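Local coordinates for glycoside Hydrolase (Bacteroides uniformis, PDB 5TA0), which probably hydrolyses agarose-type galactans as a glycoside hydrolase of the GH86 family, and binds an agarose oligosaccharide in its barrel domain, at residues A[268-278]-A[310-320]; A[101-110]-A[170-179]. One frame throughout, in Å; residues are numbered along the deposited sequence. Where two conformers were deposited one is given.

Contact 1: residues A[268-278]-A[310-320]; sequences IDIAGKDMDFF and YSMIKLGEVKP. With EDO (1,2-ethanediol), chain L.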
loop_
_atom_site.group_PDB
_atom_site.type_symbol
_atom_site.label_atom_id
_atom_site.label_comp_id
_atom_site.label_asym_id
_atom_site.label_seq_id
_atom_site.Cartn_x
_atom_site.Cartn_y
_atom_site.Cartn_z
ATOM N N ILE A 268 14.451 -3.005 -11.786
ATOM C CA ILE A 268 13.702 -2.688 -12.989
ATOM C C ILE A 268 14.524 -3.073 -14.220
ATOM O O ILE A 268 13.968 -3.674 -15.151
ATOM C CB ILE A 268 13.269 -1.201 -12.981
ATOM C CG1 ILE A 268 12.199 -0.995 -11.884
ATOM C CG2 ILE A 268 12.796 -0.731 -14.344
ATOM C CD1 ILE A 268 11.895 0.455 -11.552
ATOM N N ASP A 269 15.823 -2.739 -14.223
ATOM C CA ASP A 269 16.664 -3.043 -15.387
ATOM C C ASP A 269 16.842 -4.537 -15.636
ATOM O O ASP A 269 16.907 -4.965 -16.775
ATOM C CB ASP A 269 18.048 -2.428 -15.219
ATOM C CG ASP A 269 18.067 -0.920 -15.342
ATOM O OD1 ASP A 269 17.050 -0.290 -15.718
ATOM O OD2 ASP A 269 19.119 -0.329 -15.033
ATOM N N ILE A 270 16.920 -5.316 -14.569
ATOM C CA ILE A 270 17.222 -6.754 -14.669
ATOM C C ILE A 270 15.984 -7.614 -14.841
ATOM O O ILE A 270 15.937 -8.474 -15.731
ATOM C CB ILE A 270 18.008 -7.214 -13.433
ATOM C CG1 ILE A 270 19.405 -6.593 -13.448
ATOM C CG2 ILE A 270 18.132 -8.734 -13.357
ATOM C CD1 ILE A 270 20.064 -6.652 -12.075
ATOM N N ALA A 271 14.981 -7.387 -13.986
ATOM C CA ALA A 271 13.835 -8.291 -13.871
ATOM C C ALA A 271 12.517 -7.598 -14.219
ATOM O O ALA A 271 11.500 -8.282 -14.286
ATOM C CB ALA A 271 13.780 -8.844 -12.460
ATOM N N GLY A 272 12.498 -6.282 -14.412
ATOM C CA GLY A 272 11.225 -5.590 -14.594
ATOM C C GLY A 272 10.341 -6.146 -15.690
ATOM O O GLY A 272 9.139 -6.302 -15.524
ATOM N N LYS A 273 10.951 -6.453 -16.817
ATOM C CA LYS A 273 10.230 -7.013 -17.955
ATOM C C LYS A 273 9.611 -8.377 -17.676
ATOM O O LYS A 273 8.696 -8.776 -18.391
ATOM C CB LYS A 273 11.155 -7.109 -19.192
ATOM C CG LYS A 273 12.265 -8.144 -19.071
ATOM C CD LYS A 273 13.288 -8.127 -20.212
ATOM C CE LYS A 273 14.216 -9.341 -20.155
ATOM N NZ LYS A 273 14.765 -9.679 -18.798
ATOM N N ASP A 274 10.125 -9.093 -16.678
ATOM C CA ASP A 274 9.643 -10.420 -16.334
ATOM C C ASP A 274 8.606 -10.425 -15.217
ATOM O O ASP A 274 8.003 -11.458 -14.953
ATOM C CB ASP A 274 10.838 -11.302 -15.932
ATOM C CG ASP A 274 11.870 -11.415 -17.033
ATOM O OD1 ASP A 274 11.479 -11.570 -18.218
ATOM O OD2 ASP A 274 13.073 -11.337 -16.703
ATOM N N MET A 275 8.395 -9.290 -14.566
ATOM C CA MET A 275 7.433 -9.187 -13.472
ATOM C C MET A 275 6.074 -8.751 -14.011
ATOM O O MET A 275 5.977 -7.802 -14.806
ATOM C CB MET A 275 7.905 -8.184 -12.440
ATOM C CG MET A 275 9.220 -8.540 -11.717
ATOM S SD MET A 275 9.226 -10.086 -10.766
ATOM C CE MET A 275 9.875 -11.236 -11.986
ATOM N N ASP A 276 5.011 -9.415 -13.558
ATOM C CA ASP A 276 3.634 -8.926 -13.803
ATOM C C ASP A 276 3.247 -7.751 -12.935
ATOM O O ASP A 276 2.372 -6.974 -13.297
ATOM C CB ASP A 276 2.634 -10.062 -13.643
ATOM C CG ASP A 276 2.937 -11.200 -14.586
ATOM O OD1 ASP A 276 2.764 -11.017 -15.824
ATOM O OD2 ASP A 276 3.398 -12.249 -14.138
ATOM N N PHE A 277 3.838 -7.661 -11.742
ATOM C CA PHE A 277 3.547 -6.559 -10.833
ATOM C C PHE A 277 4.784 -6.303 -9.986
ATOM O O PHE A 277 5.664 -7.179 -9.864
ATOM C CB PHE A 277 2.299 -6.861 -9.958
ATOM C CG PHE A 277 2.442 -8.028 -9.031
ATOM C CD1 PHE A 277 2.194 -9.332 -9.481
ATOM C CD2 PHE A 277 2.820 -7.850 -7.708
ATOM C CE1 PHE A 277 2.326 -10.421 -8.629
ATOM C CE2 PHE A 277 2.949 -8.935 -6.868
ATOM C CZ PHE A 277 2.715 -10.214 -7.324
ATOM N N PHE A 278 4.862 -5.079 -9.466
ATOM C CA PHE A 278 5.879 -4.683 -8.490
ATOM C C PHE A 278 5.245 -4.709 -7.120
ATOM O O PHE A 278 4.035 -4.477 -7.000
ATOM C CB PHE A 278 6.435 -3.311 -8.828
ATOM C CG PHE A 278 7.330 -3.288 -10.045
ATOM C CD1 PHE A 278 7.966 -4.441 -10.533
ATOM C CD2 PHE A 278 7.540 -2.103 -10.745
ATOM C CE1 PHE A 278 8.817 -4.374 -11.639
ATOM C CE2 PHE A 278 8.371 -2.046 -11.827
ATOM C CZ PHE A 278 9.012 -3.175 -12.295
ATOM N N TYR A 310 10.643 5.794 -13.553
ATOM C CA TYR A 310 11.738 4.991 -14.109
ATOM C C TYR A 310 11.214 3.789 -14.889
ATOM O O TYR A 310 11.780 3.413 -15.933
ATOM C CB TYR A 310 12.817 4.622 -13.092
ATOM C CG TYR A 310 13.996 3.998 -13.767
ATOM C CD1 TYR A 310 14.299 2.651 -13.606
ATOM C CD2 TYR A 310 14.751 4.721 -14.670
ATOM C CE1 TYR A 310 15.346 2.058 -14.290
ATOM C CE2 TYR A 310 15.808 4.159 -15.341
ATOM C CZ TYR A 310 16.106 2.832 -15.162
ATOM O OH TYR A 310 17.145 2.253 -15.846
ATOM N N SER A 311 10.099 3.193 -14.438
ATOM C CA SER A 311 9.447 2.167 -15.234
ATOM C C SER A 311 9.067 2.685 -16.620
ATOM O O SER A 311 9.283 2.012 -17.618
ATOM C CB SER A 311 8.233 1.613 -14.500
ATOM O OG SER A 311 8.596 1.020 -13.262
ATOM N N MET A 312 8.523 3.897 -16.668
ATOM C CA MET A 312 8.236 4.483 -17.987
ATOM C C MET A 312 9.488 4.634 -18.838
ATOM O O MET A 312 9.505 4.242 -19.990
ATOM C CB MET A 312 7.544 5.842 -17.826
ATOM C CG MET A 312 6.084 5.709 -17.433
ATOM S SD MET A 312 4.994 5.012 -18.699
ATOM C CE MET A 312 5.073 6.326 -19.912
ATOM N N ILE A 313 10.554 5.169 -18.263
ATOM C CA ILE A 313 11.785 5.398 -19.040
ATOM C C ILE A 313 12.369 4.072 -19.559
ATOM O O ILE A 313 12.672 3.935 -20.737
ATOM C CB ILE A 313 12.825 6.162 -18.203
ATOM C CG1 ILE A 313 12.383 7.619 -18.003
ATOM C CG2 ILE A 313 14.239 6.096 -18.816
ATOM C CD1 ILE A 313 13.079 8.338 -16.891
ATOM N N LYS A 314 12.509 3.087 -18.677
ATOM C CA LYS A 314 13.199 1.853 -19.023
ATOM C C LYS A 314 12.303 0.828 -19.674
ATOM O O LYS A 314 12.709 0.191 -20.673
ATOM C CB LYS A 314 13.845 1.264 -17.762
ATOM C CG LYS A 314 14.564 -0.065 -17.952
ATOM C CD LYS A 314 15.733 0.016 -18.932
ATOM C CE LYS A 314 16.393 -1.341 -19.045
ATOM N NZ LYS A 314 17.526 -1.329 -20.015
ATOM N N LEU A 315 11.125 0.571 -19.082
ATOM C CA LEU A 315 10.217 -0.462 -19.594
ATOM C C LEU A 315 9.195 0.077 -20.596
ATOM O O LEU A 315 8.553 -0.693 -21.294
ATOM C CB LEU A 315 9.451 -1.138 -18.450
ATOM C CG LEU A 315 10.337 -1.671 -17.318
ATOM C CD1 LEU A 315 9.446 -2.235 -16.209
ATOM C CD2 LEU A 315 11.297 -2.731 -17.851
ATOM N N GLY A 316 8.989 1.385 -20.601
ATOM C CA GLY A 316 7.953 2.002 -21.438
ATOM C C GLY A 316 6.547 1.891 -20.917
ATOM O O GLY A 316 5.603 2.191 -21.658
ATOM N N GLU A 317 6.354 1.496 -19.660
ATOM C CA GLU A 317 5.013 1.358 -19.105
ATOM C C GLU A 317 5.103 1.328 -17.593
ATOM O O GLU A 317 6.129 0.870 -17.049
ATOM C CB GLU A 317 4.351 0.068 -19.595
ATOM C CG GLU A 317 4.941 -1.192 -18.979
ATOM C CD GLU A 317 4.576 -2.463 -19.723
ATOM O OE1 GLU A 317 3.650 -2.452 -20.560
ATOM O OE2 GLU A 317 5.246 -3.492 -19.473
ATOM N N VAL A 318 4.032 1.763 -16.930
ATOM C CA VAL A 318 3.895 1.655 -15.462
ATOM C C VAL A 318 3.419 0.256 -15.139
ATOM O O VAL A 318 2.412 -0.212 -15.721
ATOM C CB VAL A 318 2.896 2.664 -14.897
ATOM C CG1 VAL A 318 2.638 2.432 -13.406
ATOM C CG2 VAL A 318 3.393 4.085 -15.116
ATOM N N LYS A 319 4.099 -0.399 -14.217
ATOM C CA LYS A 319 3.753 -1.744 -13.787
ATOM C C LYS A 319 2.746 -1.672 -12.633
ATOM O O LYS A 319 2.898 -0.834 -11.750
ATOM C CB LYS A 319 5.048 -2.392 -13.300
ATOM C CG LYS A 319 4.970 -3.877 -13.068
ATOM C CD LYS A 319 5.002 -4.669 -14.364
ATOM C CE LYS A 319 6.329 -4.569 -15.102
ATOM N NZ LYS A 319 6.367 -5.488 -16.279
ATOM N N PRO A 320 1.724 -2.555 -12.595
ATOM C CA PRO A 320 0.826 -2.538 -11.433
ATOM C C PRO A 320 1.623 -2.678 -10.132
ATOM O O PRO A 320 2.562 -3.473 -10.080
ATOM C CB PRO A 320 -0.086 -3.746 -11.646
ATOM C CG PRO A 320 -0.040 -4.017 -13.120
ATOM C CD PRO A 320 1.347 -3.607 -13.566
HETATM C C1 EDO L . 5.507 -11.111 -18.519
HETATM O O1 EDO L . 4.585 -11.836 -17.703
HETATM C C2 EDO L . 5.713 -9.740 -17.902
HETATM O O2 EDO L . 4.471 -9.136 -17.533
HETATM O O HOH W 1 18.327 -3.881 -19.040
#
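The ammonium group of Lys319 reaches two backbone carbonyls in the turn after helix 264-271. Lys319 NZ gives a hydrogen bond to Met275 O at 2.8 Å, nearly in line with the C=O. Lys319 NZ also donates to Gly272 O at 3.0 Å, tilted from the carbonyl plane. Gly272 O accepts from Met275 N too, on the opposite face of that plane. With CG anti to the backbone N (chi1 -168°), Lys319 CG lies 3.8 Å from the Phe278 ring centroid, a CH-pi contact over the face. Bends at chi2 and chi3 then carry NZ to the carbonyls. Ser311 OG meets the ring edge, but bonds Ile307 O. Phe278 CZ touches Leu315 CD1 at 4.0 Å. With an alanine here, the lysine chain would probably lose the ring face under CG, and a gap would be likely beside Leu315. Tyr310 OH donates to the syn lone pair of Asp269 OD1 at 2.5 Å. Lys265 pairs with Asp269 OD2 and also bonds the tyrosine hydroxyl. A water links Asp269 O to Lys314 NZ. Asp276 OD1 accepts from ethanediol O1 at 2.7 Å; Lys234 and Val242 N hold OD2. Ile268 fits as a knob among Tyr310, Ser311, Lys314 and Leu315. Phe278 N donates to Pro320 O at 2.9 Å. The connections into adjacent parallel strands 277-285 and 321-326 thus pack at the end of the alpha/beta barrel where these strands begin.

Contact 2: residues A[101-110]-A[170-179]; sequences RPGFADPDDL and TASGEFYGRY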
loop_
_atom_site.group_PDB
_atom_site.type_symbol
_atom_site.label_atom_id
_atom_site.label_comp_id
_atom_site.label_asym_id
_atom_site.label_seq_id
_atom_site.Cartn_x
_atom_site.Cartn_y
_atom_site.Cartn_z
ATOM N N ARG A 101 18.339 -35.666 -7.720
ATOM C CA ARG A 101 18.784 -34.278 -7.957
ATOM C C ARG A 101 19.036 -33.587 -6.636
ATOM O O ARG A 101 18.145 -32.951 -6.078
ATOM C CB ARG A 101 17.725 -33.494 -8.752
ATOM C CG ARG A 101 17.494 -34.007 -10.170
ATOM C CD ARG A 101 16.485 -33.169 -10.935
ATOM N NE ARG A 101 15.230 -33.146 -10.205
ATOM C CZ ARG A 101 14.278 -32.223 -10.321
ATOM N NH1 ARG A 101 13.221 -32.303 -9.536
ATOM N NH2 ARG A 101 14.362 -31.248 -11.219
ATOM N N PRO A 102 20.266 -33.672 -6.124
ATOM C CA PRO A 102 20.600 -32.975 -4.887
ATOM C C PRO A 102 20.231 -31.495 -4.979
ATOM O O PRO A 102 20.451 -30.857 -5.998
ATOM C CB PRO A 102 22.109 -33.144 -4.789
ATOM C CG PRO A 102 22.408 -34.407 -5.535
ATOM C CD PRO A 102 21.384 -34.501 -6.625
ATOM N N GLY A 103 19.645 -30.999 -3.913
ATOM C CA GLY A 103 19.195 -29.623 -3.846
ATOM C C GLY A 103 17.851 -29.295 -4.438
ATOM O O GLY A 103 17.470 -28.119 -4.478
ATOM N N PHE A 104 17.106 -30.310 -4.880
ATOM C CA PHE A 104 15.732 -30.122 -5.343
ATOM C C PHE A 104 14.797 -30.846 -4.391
ATOM O O PHE A 104 15.106 -31.945 -3.900
ATOM C CB PHE A 104 15.537 -30.696 -6.740
ATOM C CG PHE A 104 16.152 -29.861 -7.837
ATOM C CD1 PHE A 104 15.345 -29.135 -8.699
ATOM C CD2 PHE A 104 17.525 -29.786 -8.015
ATOM C CE1 PHE A 104 15.884 -28.351 -9.718
ATOM C CE2 PHE A 104 18.064 -28.989 -9.022
ATOM C CZ PHE A 104 17.233 -28.283 -9.872
ATOM N N ALA A 105 13.637 -30.257 -4.172
ATOM C CA ALA A 105 12.526 -30.951 -3.473
ATOM C C ALA A 105 12.087 -32.170 -4.284
ATOM O O ALA A 105 11.954 -32.110 -5.516
ATOM C CB ALA A 105 11.343 -30.009 -3.267
ATOM N N ASP A 106 11.854 -33.272 -3.589
ATOM C CA ASP A 106 11.369 -34.479 -4.255
ATOM C C ASP A 106 9.966 -34.258 -4.816
ATOM O O ASP A 106 9.063 -33.954 -4.051
ATOM C CB ASP A 106 11.338 -35.632 -3.280
ATOM C CG ASP A 106 10.945 -36.925 -3.948
ATOM O OD1 ASP A 106 11.661 -37.335 -4.907
ATOM O OD2 ASP A 106 9.887 -37.469 -3.557
ATOM N N PRO A 107 9.774 -34.423 -6.143
ATOM C CA PRO A 107 8.416 -34.163 -6.652
ATOM C C PRO A 107 7.342 -35.021 -6.041
ATOM O O PRO A 107 6.231 -34.537 -5.812
ATOM C CB PRO A 107 8.566 -34.394 -8.158
ATOM C CG PRO A 107 9.995 -34.082 -8.454
ATOM C CD PRO A 107 10.748 -34.550 -7.237
ATOM N N ASP A 108 7.633 -36.284 -5.746
ATOM C CA ASP A 108 6.616 -37.169 -5.153
ATOM C C ASP A 108 6.262 -36.759 -3.734
ATOM O O ASP A 108 5.092 -36.696 -3.372
ATOM C CB ASP A 108 7.105 -38.619 -5.140
ATOM C CG ASP A 108 7.220 -39.219 -6.510
ATOM O OD1 ASP A 108 6.380 -38.957 -7.393
ATOM O OD2 ASP A 108 8.163 -40.011 -6.709
ATOM N N ASP A 109 7.263 -36.489 -2.900
ATOM C CA ASP A 109 6.982 -36.097 -1.536
ATOM C C ASP A 109 6.288 -34.728 -1.499
ATOM O O ASP A 109 5.381 -34.493 -0.692
ATOM C CB ASP A 109 8.220 -36.054 -0.670
ATOM C CG ASP A 109 7.881 -36.047 0.790
ATOM O OD1 ASP A 109 7.087 -36.933 1.244
ATOM O OD2 ASP A 109 8.383 -35.198 1.544
ATOM N N LEU A 110 6.687 -33.842 -2.388
ATOM C CA LEU A 110 5.999 -32.547 -2.487
ATOM C C LEU A 110 4.532 -32.713 -2.853
ATOM O O LEU A 110 3.655 -32.120 -2.233
ATOM C CB LEU A 110 6.728 -31.669 -3.495
ATOM C CG LEU A 110 6.227 -30.238 -3.663
ATOM C CD1 LEU A 110 6.105 -29.480 -2.336
ATOM C CD2 LEU A 110 7.176 -29.501 -4.580
ATOM N N THR A 170 16.781 -22.071 -9.822
ATOM C CA THR A 170 16.001 -23.070 -10.557
ATOM C C THR A 170 15.259 -24.004 -9.595
ATOM O O THR A 170 14.050 -24.209 -9.757
ATOM C CB THR A 170 16.887 -23.836 -11.542
ATOM O OG1 THR A 170 17.318 -22.925 -12.581
ATOM C CG2 THR A 170 16.172 -24.996 -12.155
ATOM N N ALA A 171 15.954 -24.544 -8.602
ATOM C CA ALA A 171 15.316 -25.493 -7.686
ATOM C C ALA A 171 14.265 -24.820 -6.810
ATOM O O ALA A 171 13.184 -25.361 -6.598
ATOM C CB ALA A 171 16.337 -26.209 -6.836
ATOM N N SER A 172 14.564 -23.632 -6.313
ATOM C CA SER A 172 13.610 -22.856 -5.545
ATOM C C SER A 172 12.367 -22.601 -6.401
ATOM O O SER A 172 11.230 -22.776 -5.930
ATOM C CB SER A 172 14.216 -21.511 -5.135
ATOM O OG SER A 172 15.324 -21.706 -4.253
ATOM N N GLY A 173 12.589 -22.219 -7.660
ATOM C CA GLY A 173 11.475 -21.965 -8.561
ATOM C C GLY A 173 10.617 -23.187 -8.880
ATOM O O GLY A 173 9.404 -23.091 -8.968
ATOM N N GLU A 174 11.279 -24.308 -9.092
ATOM C CA GLU A 174 10.560 -25.549 -9.336
ATOM C C GLU A 174 9.725 -25.911 -8.118
ATOM O O GLU A 174 8.575 -26.314 -8.255
ATOM C CB GLU A 174 11.499 -26.687 -9.706
ATOM C CG GLU A 174 10.749 -27.975 -9.947
ATOM C CD GLU A 174 11.611 -29.155 -10.329
ATOM O OE1 GLU A 174 11.286 -30.257 -9.845
ATOM O OE2 GLU A 174 12.536 -29.009 -11.149
ATOM N N PHE A 175 10.303 -25.787 -6.919
ATOM C CA PHE A 175 9.521 -26.011 -5.712
ATOM C C PHE A 175 8.255 -25.139 -5.744
ATOM O O PHE A 175 7.143 -25.604 -5.464
ATOM C CB PHE A 175 10.356 -25.719 -4.440
ATOM C CG PHE A 175 9.491 -25.528 -3.223
ATOM C CD1 PHE A 175 8.905 -26.623 -2.574
ATOM C CD2 PHE A 175 9.180 -24.260 -2.775
ATOM C CE1 PHE A 175 8.023 -26.420 -1.522
ATOM C CE2 PHE A 175 8.298 -24.076 -1.730
ATOM C CZ PHE A 175 7.741 -25.146 -1.100
ATOM N N TYR A 176 8.438 -23.846 -5.999
ATOM C CA TYR A 176 7.292 -22.918 -5.933
ATOM C C TYR A 176 6.233 -23.261 -6.982
ATOM O O TYR A 176 5.029 -23.303 -6.694
ATOM C CB TYR A 176 7.804 -21.493 -6.103
ATOM C CG TYR A 176 6.912 -20.348 -5.666
ATOM C CD1 TYR A 176 5.742 -20.513 -4.899
ATOM C CD2 TYR A 176 7.290 -19.043 -5.973
ATOM C CE1 TYR A 176 5.007 -19.417 -4.455
ATOM C CE2 TYR A 176 6.559 -17.951 -5.519
ATOM C CZ TYR A 176 5.413 -18.141 -4.777
ATOM O OH TYR A 176 4.655 -17.102 -4.302
ATOM N N GLY A 177 6.676 -23.499 -8.214
ATOM C CA GLY A 177 5.726 -23.858 -9.283
ATOM C C GLY A 177 4.996 -25.165 -8.989
ATOM O O GLY A 177 3.782 -25.249 -9.174
ATOM N N ARG A 178 5.712 -26.177 -8.515
ATOM C CA ARG A 178 5.071 -27.463 -8.195
ATOM C C ARG A 178 4.118 -27.306 -7.026
ATOM O O ARG A 178 3.032 -27.859 -7.020
ATOM C CB ARG A 178 6.086 -28.550 -7.907
ATOM C CG ARG A 178 6.857 -29.047 -9.117
ATOM C CD ARG A 178 7.765 -30.183 -8.683
ATOM N NE ARG A 178 8.448 -30.778 -9.815
ATOM C CZ ARG A 178 7.892 -31.604 -10.688
ATOM N NH1 ARG A 178 6.651 -32.003 -10.529
ATOM N NH2 ARG A 178 8.610 -32.022 -11.733
ATOM N N TYR A 179 4.514 -26.540 -6.014
ATOM C CA TYR A 179 3.642 -26.322 -4.868
ATOM C C TYR A 179 2.290 -25.776 -5.321
ATOM O O TYR A 179 1.218 -26.261 -4.902
ATOM C CB TYR A 179 4.299 -25.322 -3.882
ATOM C CG TYR A 179 3.434 -25.020 -2.683
ATOM C CD1 TYR A 179 2.515 -23.980 -2.719
ATOM C CD2 TYR A 179 3.508 -25.809 -1.553
ATOM C CE1 TYR A 179 1.666 -23.735 -1.646
ATOM C CE2 TYR A 179 2.706 -25.551 -0.445
ATOM C CZ TYR A 179 1.777 -24.530 -0.502
ATOM O OH TYR A 179 0.954 -24.268 0.560
HETATM O O HOH W 2 12.877 -28.076 -5.934
HETATM O O HOH W 3 11.139 -29.902 -7.077
HETATM O O HOH W 4 5.346 -32.403 -7.551
#
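Arg101 and Glu174 form an end-on, two-pronged salt bridge. Arg101 NH1 donates to Glu174 OE1 at 2.8 Å and almost straight (174°). Arg101 NH2 donates to Glu174 OE2 at 2.9 Å. The guanidinium and carboxylate are nearly coplanar, 25° apart. The glutamate has CG anti to the backbone N (chi1 180°) and is extended beyond CG, and this carries the carboxylate out to Arg101. Arg178 NE adds a third bond, 2.9 Å to Glu174 OE1, from the opposite face of the carboxylate to Arg101 NH1. Asp98 holds Arg101 NE.

Waters bridge the segments. One joins Ala105 N to Ala171 O, and another joins Ala105 O to Glu174 OE1.

The remaining contacts are apolar, CH-pi, or carbon against a guanidinium face. Ala171 CB sits over the centre of the Phe104 ring, 3.5 Å from its centroid, as a CH-pi contact. Thr170 CG2 is at the edge of that ring. Pro107 CB lies over the Arg178 guanidinium, 3.8 Å from Arg178 CZ. Leu110 CD1 meets Phe175 CE1 at 3.7 Å, while Leu110 CD2 rests on Arg178 CB.

The loop and the first turn of helix 107-123 are therefore joined to helix 170-183 by packing and, through Arg101 of the loop, by charge. Two arginines share one buried carboxylate, which probably keeps Glu174 ionised and fixes its rotation.

Overall arrangement
Both contacts belong to the barrel domain, but they hold different elements. Contact 1 joins two neighbouring helix-to-strand connections and is partly buried, with charged groups toward the surface. Contact 2 sets a loop and the start of helix 107-123 against helix 170-183; it is the more buried, although it lies farther from the centre of the chain. Across contact 1, Lys319 bonds backbone carbonyls, a tyrosine bonds an aspartate, and a strand pairing begins. Across contact 2 a salt-bridge network dominates. Waters bridge the segments in both. Their centres are about 28 Å apart and they do not touch. Helix 219-236 meets side chains of both, so it spans the region between them.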